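Putative 2OG-Fe(II) oxygenase family protein (Caulobacter crescentus CB15, PDB 3OOX) probably catalyses iron(II)-dependent oxidation with 2-oxoglutarate and O2, perhaps forming ethylene from 2-oxoglutarate and converting L-arginine to guanidine. Local coordinates at residues T151-E156 against N241-T246; D158-T163 against E236-N241. One frame throughout, in Å; residues are numbered along the deposited sequence.

Contact 1. Residues T151-E156 against N241-T246; sequences TYLKLE and NVLPST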
ATOM      1  N   THR A 151       5.424   2.952 -19.274  1.00 20.62           N
ATOM      2  CA  THR A 151       6.142   2.428 -20.441  1.00 22.25           C
ATOM      3  C   THR A 151       5.589   1.055 -20.864  1.00 24.87           C
ATOM      4  O   THR A 151       5.423   0.774 -22.053  1.00 24.61           O
ATOM      5  CB  THR A 151       7.642   2.406 -20.139  1.00 21.26           C
ATOM      6  OG1 THR A 151       8.088   3.764 -19.998  1.00 24.53           O
ATOM      7  CG2 THR A 151       8.425   1.696 -21.233  1.00 24.40           C
ATOM      8  N   TYR A 152       5.267   0.200 -19.899  1.00 21.30           N
ATOM      9  CA  TYR A 152       4.702  -1.112 -20.200  1.00 21.80           C
ATOM     10  C   TYR A 152       3.385  -0.987 -20.956  1.00 21.18           C
ATOM     11  O   TYR A 152       3.115  -1.757 -21.919  1.00 23.31           O
ATOM     12  CB  TYR A 152       4.509  -1.915 -18.916  1.00 21.79           C
ATOM     13  CG  TYR A 152       3.931  -3.286 -19.136  1.00 21.96           C
ATOM     14  CD1 TYR A 152       4.711  -4.323 -19.652  1.00 27.54           C
ATOM     15  CD2 TYR A 152       2.587  -3.546 -18.833  1.00 21.46           C
ATOM     16  CE1 TYR A 152       4.183  -5.582 -19.844  1.00 26.67           C
ATOM     17  CE2 TYR A 152       2.063  -4.800 -19.003  1.00 22.84           C
ATOM     18  CZ  TYR A 152       2.868  -5.820 -19.527  1.00 27.47           C
ATOM     19  OH  TYR A 152       2.348  -7.079 -19.724  1.00 29.30           O
ATOM     20  N   LEU A 153       2.595   0.007 -20.561  1.00 21.16           N
ATOM     21  CA  LEU A 153       1.304   0.297 -21.159  1.00 21.50           C
ATOM     22  C   LEU A 153       1.412   1.095 -22.456  1.00 23.12           C
ATOM     23  O   LEU A 153       0.392   1.487 -23.022  1.00 23.92           O
ATOM     24  CB  LEU A 153       0.430   1.072 -20.157  1.00 21.93           C
ATOM     25  CG  LEU A 153      -0.017   0.270 -18.926  1.00 20.79           C
ATOM     26  CD1 LEU A 153      -0.708   1.199 -17.926  1.00 22.07           C
ATOM     27  CD2 LEU A 153      -0.958  -0.849 -19.315  1.00 23.25           C
ATOM     28  N   LYS A 154       2.641   1.340 -22.918  1.00 23.37           N
ATOM     29  CA  LYS A 154       2.909   2.083 -24.170  1.00 24.91           C
ATOM     30  C   LYS A 154       2.437   3.523 -24.086  1.00 25.33           C
ATOM     31  O   LYS A 154       1.993   4.128 -25.083  1.00 28.75           O
ATOM     32  CB  LYS A 154       2.351   1.343 -25.390  1.00 26.85           C
ATOM     33  CG  LYS A 154       2.800  -0.108 -25.445  1.00 28.27           C
ATOM     34  CD  LYS A 154       2.165  -0.853 -26.616  1.00 38.74           C
ATOM     35  CE  LYS A 154       2.659  -2.285 -26.686  1.00 43.18           C
ATOM     36  NZ  LYS A 154       4.061  -2.350 -27.232  1.00 48.28           N
ATOM     37  N   LEU A 155       2.566   4.078 -22.886  1.00 24.93           N
ATOM     38  CA  LEU A 155       2.319   5.478 -22.596  1.00 23.22           C
ATOM     39  C   LEU A 155       3.644   6.248 -22.511  1.00 22.14           C
ATOM     40  O   LEU A 155       4.712   5.649 -22.388  1.00 24.08           O
ATOM     41  CB  LEU A 155       1.560   5.638 -21.250  1.00 21.55           C
ATOM     42  CG  LEU A 155       0.233   4.863 -21.067  1.00 22.71           C
ATOM     43  CD1 LEU A 155      -0.290   5.066 -19.658  1.00 21.24           C
ATOM     44  CD2 LEU A 155      -0.865   5.256 -22.082  1.00 24.68           C
ATOM     45  N   GLU A 156       3.558   7.573 -22.527  1.00 23.94           N
ATOM     46  CA  GLU A 156       4.701   8.417 -22.173  1.00 24.72           C
ATOM     47  C   GLU A 156       5.252   7.990 -20.813  1.00 24.28           C
ATOM     48  O   GLU A 156       4.484   7.708 -19.893  1.00 21.32           O
ATOM     49  CB  GLU A 156       4.312   9.895 -22.127  1.00 27.32           C
ATOM     50  CG  GLU A 156       3.990  10.463 -23.481  1.00 31.58           C
ATOM     51  CD  GLU A 156       5.184  10.493 -24.414  1.00 42.43           C
ATOM     52  OE1 GLU A 156       6.251  10.989 -23.990  1.00 36.57           O
ATOM     53  OE2 GLU A 156       5.051  10.022 -25.569  1.00 47.13           O
ATOM     54  N   ASN A 241      -9.079  -2.709 -16.764  1.00 20.10           N
ATOM     55  CA  ASN A 241      -8.774  -4.020 -16.152  1.00 19.76           C
ATOM     56  C   ASN A 241      -7.635  -4.812 -16.801  1.00 21.89           C
ATOM     57  O   ASN A 241      -7.422  -5.970 -16.469  1.00 22.18           O
ATOM     58  CB  ASN A 241     -10.069  -4.851 -16.003  1.00 21.81           C
ATOM     59  CG  ASN A 241     -11.039  -4.229 -15.010  1.00 22.83           C
ATOM     60  OD1 ASN A 241     -11.416  -3.089 -15.146  1.00 27.21           O
ATOM     61  ND2 ASN A 241     -11.411  -4.983 -13.984  1.00 36.27           N
ATOM     62  N   VAL A 242      -6.864  -4.181 -17.674  1.00 20.05           N
ATOM     63  CA  VAL A 242      -5.672  -4.789 -18.248  1.00 21.80           C
ATOM     64  C   VAL A 242      -4.679  -5.144 -17.115  1.00 22.04           C
ATOM     65  O   VAL A 242      -4.112  -6.226 -17.108  1.00 22.91           O
ATOM     66  CB  VAL A 242      -5.031  -3.874 -19.311  1.00 22.64           C
ATOM     67  CG1 VAL A 242      -3.614  -4.358 -19.650  1.00 24.21           C
ATOM     68  CG2 VAL A 242      -5.893  -3.841 -20.589  1.00 23.19           C
ATOM     69  N   LEU A 243      -4.502  -4.221 -16.163  1.00 19.30           N
ATOM     70  CA  LEU A 243      -3.732  -4.521 -14.961  1.00 19.92           C
ATOM     71  C   LEU A 243      -4.709  -4.796 -13.812  1.00 18.90           C
ATOM     72  O   LEU A 243      -5.459  -3.909 -13.416  1.00 20.38           O
ATOM     73  CB  LEU A 243      -2.794  -3.374 -14.594  1.00 18.18           C
ATOM     74  CG  LEU A 243      -1.781  -2.958 -15.674  1.00 21.67           C
ATOM     75  CD1 LEU A 243      -0.849  -1.860 -15.195  1.00 20.65           C
ATOM     76  CD2 LEU A 243      -0.929  -4.148 -16.164  1.00 21.22           C
ATOM     77  N   PRO A 244      -4.694  -6.023 -13.266  1.00 18.98           N
ATOM     78  CA  PRO A 244      -5.726  -6.412 -12.291  1.00 20.05           C
ATOM     79  C   PRO A 244      -5.348  -6.011 -10.864  1.00 20.12           C
ATOM     80  O   PRO A 244      -4.171  -6.076 -10.504  1.00 19.55           O
ATOM     81  CB  PRO A 244      -5.747  -7.925 -12.400  1.00 18.84           C
ATOM     82  CG  PRO A 244      -4.285  -8.277 -12.764  1.00 20.73           C
ATOM     83  CD  PRO A 244      -3.848  -7.178 -13.670  1.00 19.66           C
ATOM     84  N   SER A 245      -6.350  -5.569 -10.096  1.00 17.66           N
ATOM     85  CA  SER A 245      -6.235  -5.362  -8.660  1.00 17.51           C
ATOM     86  C   SER A 245      -6.664  -6.668  -8.014  1.00 19.88           C
ATOM     87  O   SER A 245      -7.830  -7.068  -8.091  1.00 19.72           O
ATOM     88  CB  SER A 245      -7.126  -4.238  -8.212  1.00 18.63           C
ATOM     89  OG  SER A 245      -7.047  -4.100  -6.824  1.00 18.71           O
ATOM     90  N   THR A 246      -5.710  -7.378  -7.437  1.00 19.24           N
ATOM     91  CA  THR A 246      -5.963  -8.740  -7.003  1.00 18.49           C
ATOM     92  C   THR A 246      -6.133  -8.868  -5.484  1.00 19.80           C
ATOM     93  O   THR A 246      -5.719  -8.004  -4.691  1.00 20.84           O
ATOM     94  CB  THR A 246      -4.867  -9.666  -7.558  1.00 19.86           C
ATOM     95  OG1 THR A 246      -3.597  -9.216  -7.114  1.00 20.40           O
ATOM     96  CG2 THR A 246      -4.909  -9.602  -9.077  1.00 22.77           C
TER
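Leu153 and Leu243 reach toward each other tip to tip, their CD1 methyls 4.1 Å apart, and each leucine uses its second methyl on a further partner. On Leu153 this is CD2, which lies 4.4 Å from CG1 of Val242; on Leu243 it is CD2, 4.2 Å from CE2 of Tyr152. The Tyr152 ring meets that methyl obliquely. With CG opposite the backbone N (chi1 -180°), the tyrosine extends its ring toward the 241-246 loop, and its OH, clear of the apolar contact, is hydrogen-bonded to Glu31, so the polar end is satisfied while the ring carbons serve the apolar contact. The two backbones stay well apart, the nearest CA atoms, of Leu153 and Val242, being 9.1 Å from each other; the side chains alone bridge them. Tyr152 ends its helix, and Lys154, at positive phi, closes it with a Schellman motif whose bonds include Lys154 N to Thr151 O (3.0 Å). The contact thus joins the C-terminal end of helix 127-152 to the loop linking helix 233-238 with strand 248-250, beside helix 19-33, on which Tyr152 touches Gln24 and Leu243 touches Glu31.

Contact 2. Residues D158-T163 against E236-N241; sequences DFFKPT and ERLTNN. With EDO (1,2-ethanediol), chain J; EDO (1,2-ethanediol), chain G.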
ATOM      1  N   ASP A 158       6.533   9.571 -18.392  1.00 21.85           N
ATOM      2  CA  ASP A 158       6.083  10.459 -17.322  1.00 21.22           C
ATOM      3  C   ASP A 158       4.563  10.608 -17.207  1.00 17.46           C
ATOM      4  O   ASP A 158       4.103  11.496 -16.487  1.00 19.35           O
ATOM      5  CB  ASP A 158       6.728  11.844 -17.419  1.00 21.61           C
ATOM      6  CG  ASP A 158       6.284  12.631 -18.636  1.00 26.28           C
ATOM      7  OD1 ASP A 158       5.612  12.060 -19.531  1.00 25.24           O
ATOM      8  OD2 ASP A 158       6.645  13.831 -18.721  1.00 28.05           O
ATOM      9  N   PHE A 159       3.814   9.714 -17.843  1.00 18.95           N
ATOM     10  CA  PHE A 159       2.336   9.793 -17.842  1.00 18.66           C
ATOM     11  C   PHE A 159       1.737  10.031 -16.467  1.00 17.68           C
ATOM     12  O   PHE A 159       0.778  10.816 -16.319  1.00 18.75           O
ATOM     13  CB  PHE A 159       1.734   8.530 -18.459  1.00 19.88           C
ATOM     14  CG  PHE A 159       0.241   8.474 -18.428  1.00 20.72           C
ATOM     15  CD1 PHE A 159      -0.441   7.947 -17.317  1.00 20.44           C
ATOM     16  CD2 PHE A 159      -0.509   8.938 -19.492  1.00 21.75           C
ATOM     17  CE1 PHE A 159      -1.836   7.905 -17.301  1.00 22.00           C
ATOM     18  CE2 PHE A 159      -1.892   8.891 -19.457  1.00 23.52           C
ATOM     19  CZ  PHE A 159      -2.546   8.383 -18.353  1.00 24.64           C
ATOM     20  N   PHE A 160       2.213   9.281 -15.473  1.00 19.45           N
ATOM     21  CA  PHE A 160       1.581   9.312 -14.168  1.00 17.85           C
ATOM     22  C   PHE A 160       1.960  10.522 -13.350  1.00 16.15           C
ATOM     23  O   PHE A 160       1.312  10.791 -12.358  1.00 16.62           O
ATOM     24  CB  PHE A 160       1.853   8.026 -13.395  1.00 16.30           C
ATOM     25  CG  PHE A 160       1.111   6.864 -13.938  1.00 16.95           C
ATOM     26  CD1 PHE A 160      -0.272   6.769 -13.761  1.00 18.88           C
ATOM     27  CD2 PHE A 160       1.786   5.888 -14.659  1.00 18.24           C
ATOM     28  CE1 PHE A 160      -0.963   5.726 -14.286  1.00 18.42           C
ATOM     29  CE2 PHE A 160       1.093   4.830 -15.196  1.00 20.79           C
ATOM     30  CZ  PHE A 160      -0.293   4.754 -14.996  1.00 18.36           C
ATOM     31  N   LYS A 161       3.005  11.253 -13.741  1.00 17.51           N
ATOM     32  CA  LYS A 161       3.516  12.357 -12.922  1.00 19.81           C
ATOM     33  C   LYS A 161       2.410  13.330 -12.426  1.00 18.40           C
ATOM     34  O   LYS A 161       2.270  13.518 -11.211  1.00 18.10           O
ATOM     35  CB  LYS A 161       4.617  13.103 -13.687  1.00 19.80           C
ATOM     36  CG  LYS A 161       5.308  14.146 -12.861  1.00 21.48           C
ATOM     37  CD  LYS A 161       6.281  14.969 -13.692  1.00 21.50           C
ATOM     38  CE  LYS A 161       7.055  15.905 -12.815  1.00 23.32           C
ATOM     39  NZ  LYS A 161       6.189  17.053 -12.410  1.00 22.27           N
ATOM     40  N   PRO A 162       1.609  13.951 -13.335  1.00 18.57           N
ATOM     41  CA  PRO A 162       0.580  14.851 -12.842  1.00 18.95           C
ATOM     42  C   PRO A 162      -0.527  14.127 -12.107  1.00 20.34           C
ATOM     43  O   PRO A 162      -1.173  14.731 -11.264  1.00 19.67           O
ATOM     44  CB  PRO A 162       0.046  15.525 -14.120  1.00 19.86           C
ATOM     45  CG  PRO A 162       0.443  14.623 -15.217  1.00 21.34           C
ATOM     46  CD  PRO A 162       1.659  13.920 -14.813  1.00 20.78           C
ATOM     47  N   THR A 163      -0.733  12.851 -12.426  1.00 18.21           N
ATOM     48  CA  THR A 163      -1.860  12.091 -11.876  1.00 18.27           C
ATOM     49  C   THR A 163      -1.685  11.785 -10.408  1.00 17.78           C
ATOM     50  O   THR A 163      -2.696  11.591  -9.742  1.00 18.00           O
ATOM     51  CB  THR A 163      -2.106  10.765 -12.622  1.00 18.26           C
ATOM     52  OG1 THR A 163      -1.181   9.772 -12.186  1.00 16.73           O
ATOM     53  CG2 THR A 163      -1.943  10.942 -14.165  1.00 19.14           C
ATOM     54  N   GLU A 236      -6.462  -0.276 -11.827  1.00 16.74           N
ATOM     55  CA  GLU A 236      -7.222  -1.300 -12.550  1.00 18.16           C
ATOM     56  C   GLU A 236      -8.288  -0.628 -13.416  1.00 18.81           C
ATOM     57  O   GLU A 236      -8.416  -0.957 -14.622  1.00 19.60           O
ATOM     58  CB  GLU A 236      -7.861  -2.312 -11.580  1.00 18.19           C
ATOM     59  CG  GLU A 236      -8.720  -3.377 -12.261  1.00 19.13           C
ATOM     60  CD  GLU A 236      -9.400  -4.275 -11.256  1.00 20.12           C
ATOM     61  OE1 GLU A 236     -10.243  -3.761 -10.501  1.00 22.09           O
ATOM     62  OE2 GLU A 236      -9.058  -5.467 -11.225  1.00 21.94           O
ATOM     63  N   ARG A 237      -9.016   0.335 -12.846  1.00 19.39           N
ATOM     64  CA  ARG A 237     -10.096   0.989 -13.591  1.00 19.65           C
ATOM     65  C   ARG A 237      -9.543   1.824 -14.750  1.00 19.01           C
ATOM     66  O   ARG A 237     -10.061   1.750 -15.886  1.00 20.86           O
ATOM     67  CB  ARG A 237     -10.947   1.837 -12.660  1.00 20.26           C
ATOM     68  CG  ARG A 237     -12.011   2.656 -13.375  1.00 19.83           C
ATOM     69  CD  ARG A 237     -13.064   3.161 -12.430  1.00 21.12           C
ATOM     70  NE  ARG A 237     -13.987   4.043 -13.148  1.00 21.41           N
ATOM     71  CZ  ARG A 237     -15.261   4.236 -12.841  1.00 22.34           C
ATOM     72  NH1 ARG A 237     -15.844   3.595 -11.823  1.00 21.29           N
ATOM     73  NH2 ARG A 237     -15.993   5.096 -13.572  1.00 23.53           N
ATOM     74  N   LEU A 238      -8.470   2.568 -14.491  1.00 17.75           N
ATOM     75  CA  LEU A 238      -7.850   3.374 -15.547  1.00 17.42           C
ATOM     76  C   LEU A 238      -7.462   2.529 -16.755  1.00 19.94           C
ATOM     77  O   LEU A 238      -7.628   2.968 -17.899  1.00 19.50           O
ATOM     78  CB  LEU A 238      -6.644   4.120 -14.990  1.00 18.69           C
ATOM     79  CG  LEU A 238      -5.836   4.954 -15.994  1.00 18.73           C
ATOM     80  CD1 LEU A 238      -6.689   6.111 -16.541  1.00 20.33           C
ATOM     81  CD2 LEU A 238      -4.543   5.479 -15.335  1.00 19.67           C
ATOM     82  N   THR A 239      -6.948   1.321 -16.516  1.00 19.60           N
ATOM     83  CA  THR A 239      -6.451   0.427 -17.581  1.00 19.71           C
ATOM     84  C   THR A 239      -7.507  -0.517 -18.147  1.00 19.50           C
ATOM     85  O   THR A 239      -7.152  -1.494 -18.823  1.00 20.34           O
ATOM     86  CB  THR A 239      -5.248  -0.414 -17.082  1.00 19.72           C
ATOM     87  OG1 THR A 239      -5.690  -1.290 -16.027  1.00 20.57           O
ATOM     88  CG2 THR A 239      -4.097   0.476 -16.584  1.00 21.84           C
ATOM     89  N   ASN A 240      -8.777  -0.241 -17.879  1.00 19.70           N
ATOM     90  CA  ASN A 240      -9.866  -1.114 -18.358  1.00 20.59           C
ATOM     91  C   ASN A 240      -9.596  -2.565 -17.985  1.00 21.56           C
ATOM     92  O   ASN A 240      -9.868  -3.517 -18.751  1.00 22.57           O
ATOM     93  CB  ASN A 240     -10.037  -1.009 -19.871  1.00 21.32           C
ATOM     94  CG  ASN A 240     -11.435  -1.371 -20.316  1.00 22.70           C
ATOM     95  OD1 ASN A 240     -12.416  -1.166 -19.574  1.00 21.84           O
ATOM     96  ND2 ASN A 240     -11.552  -1.866 -21.552  1.00 23.82           N
ATOM     97  N   ASN A 241      -9.079  -2.709 -16.764  1.00 20.10           N
ATOM     98  CA  ASN A 241      -8.774  -4.020 -16.152  1.00 19.76           C
ATOM     99  C   ASN A 241      -7.635  -4.812 -16.801  1.00 21.89           C
ATOM    100  O   ASN A 241      -7.422  -5.970 -16.469  1.00 22.18           O
ATOM    101  CB  ASN A 241     -10.069  -4.851 -16.003  1.00 21.81           C
ATOM    102  CG  ASN A 241     -11.039  -4.229 -15.010  1.00 22.83           C
ATOM    103  OD1 ASN A 241     -11.416  -3.089 -15.146  1.00 27.21           O
ATOM    104  ND2 ASN A 241     -11.411  -4.983 -13.984  1.00 36.27           N
TER
HETATM  105  C1  EDO J 326       2.485  13.651 -19.800  1.00 34.18           C
HETATM  106  O1  EDO J 326       2.990  12.348 -20.080  1.00 35.07           O
HETATM  107  C2  EDO J 326       2.276  13.803 -18.303  1.00 27.70           C
HETATM  108  O2  EDO J 326       3.536  14.023 -17.652  1.00 31.17           O
HETATM  109  C1  EDO G 322     -19.817   5.080 -12.535  1.00 43.52           C
HETATM  110  O1  EDO G 322     -18.678   5.597 -13.235  1.00 38.48           O
HETATM  111  C2  EDO G 322     -19.426   3.860 -11.708  1.00 47.94           C
HETATM  112  O2  EDO G 322     -18.444   4.196 -10.720  1.00 34.19           O
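Phe159 and Phe160 occupy the middle of a type I turn, closed by Lys161 N to Asp158 O (3.0 Å), and meet Leu238 where helix 233-238 ends. A single methyl, CD2 of Leu238, makes both contacts: it lies 3.7 Å from CE1 of Phe160 and 4.1 Å from CE1 of Phe159, near the plane of each ring and at its edge. The two rings are themselves set against each other, CD1 of Phe159 standing 3.6 Å above the centre of one face of Phe160. With CG opposite the backbone N (chi1 177°), Leu238 turns toward the phenylalanines, and chi2 of 65° presents CD2. Just beyond it the helix closes in a Schellman motif, with Asn240 at positive phi and bonds from Asn241 N to Glu236 O (2.8 Å) and from Asn240 N to Arg237 O. This helix follows strand 227-231 of the larger sheet of the double-stranded beta-helix fold, and Phe160 also packs on Leu146, Ile149 and Ala150 of helix 127-152. Arg237, extended from CG to NE, uses NH1 and NH2 to grip the two hydroxyls of an ethanediol probably from the crystallisation liquor, NH2 to O1 being nearly straight at 170°. A leucine here would probably deprive both hydroxyls of that diol of the two guanidinium donors. A second ethanediol donates through O1 to Asp158 OD1 (2.7 Å) and through O2 to Asp158 O.

Overall arrangement
Contact 1 uses the end of helix 127-152, contact 2 the turn before the next helix, 161-164; both face the end of helix 233-238 or the loop after it, on the same side of the chain's centre, their own centres about 8 Å apart. Contact 2 is the more buried and rests on aromatic edges and one methyl, whereas contact 1 is partly buried and spreads over several aliphatic groups and a tyrosine with a polar outlet. The diols bind at Asp158 and Arg237, which take no part in the apolar contact. The contacts share Asn241 and touch directly: Ser245 N lies 2.9 Å from Glu236 OE2, a probable hydrogen bond, and Leu153 CD1 packs 3.7 Å from Thr239 CG2.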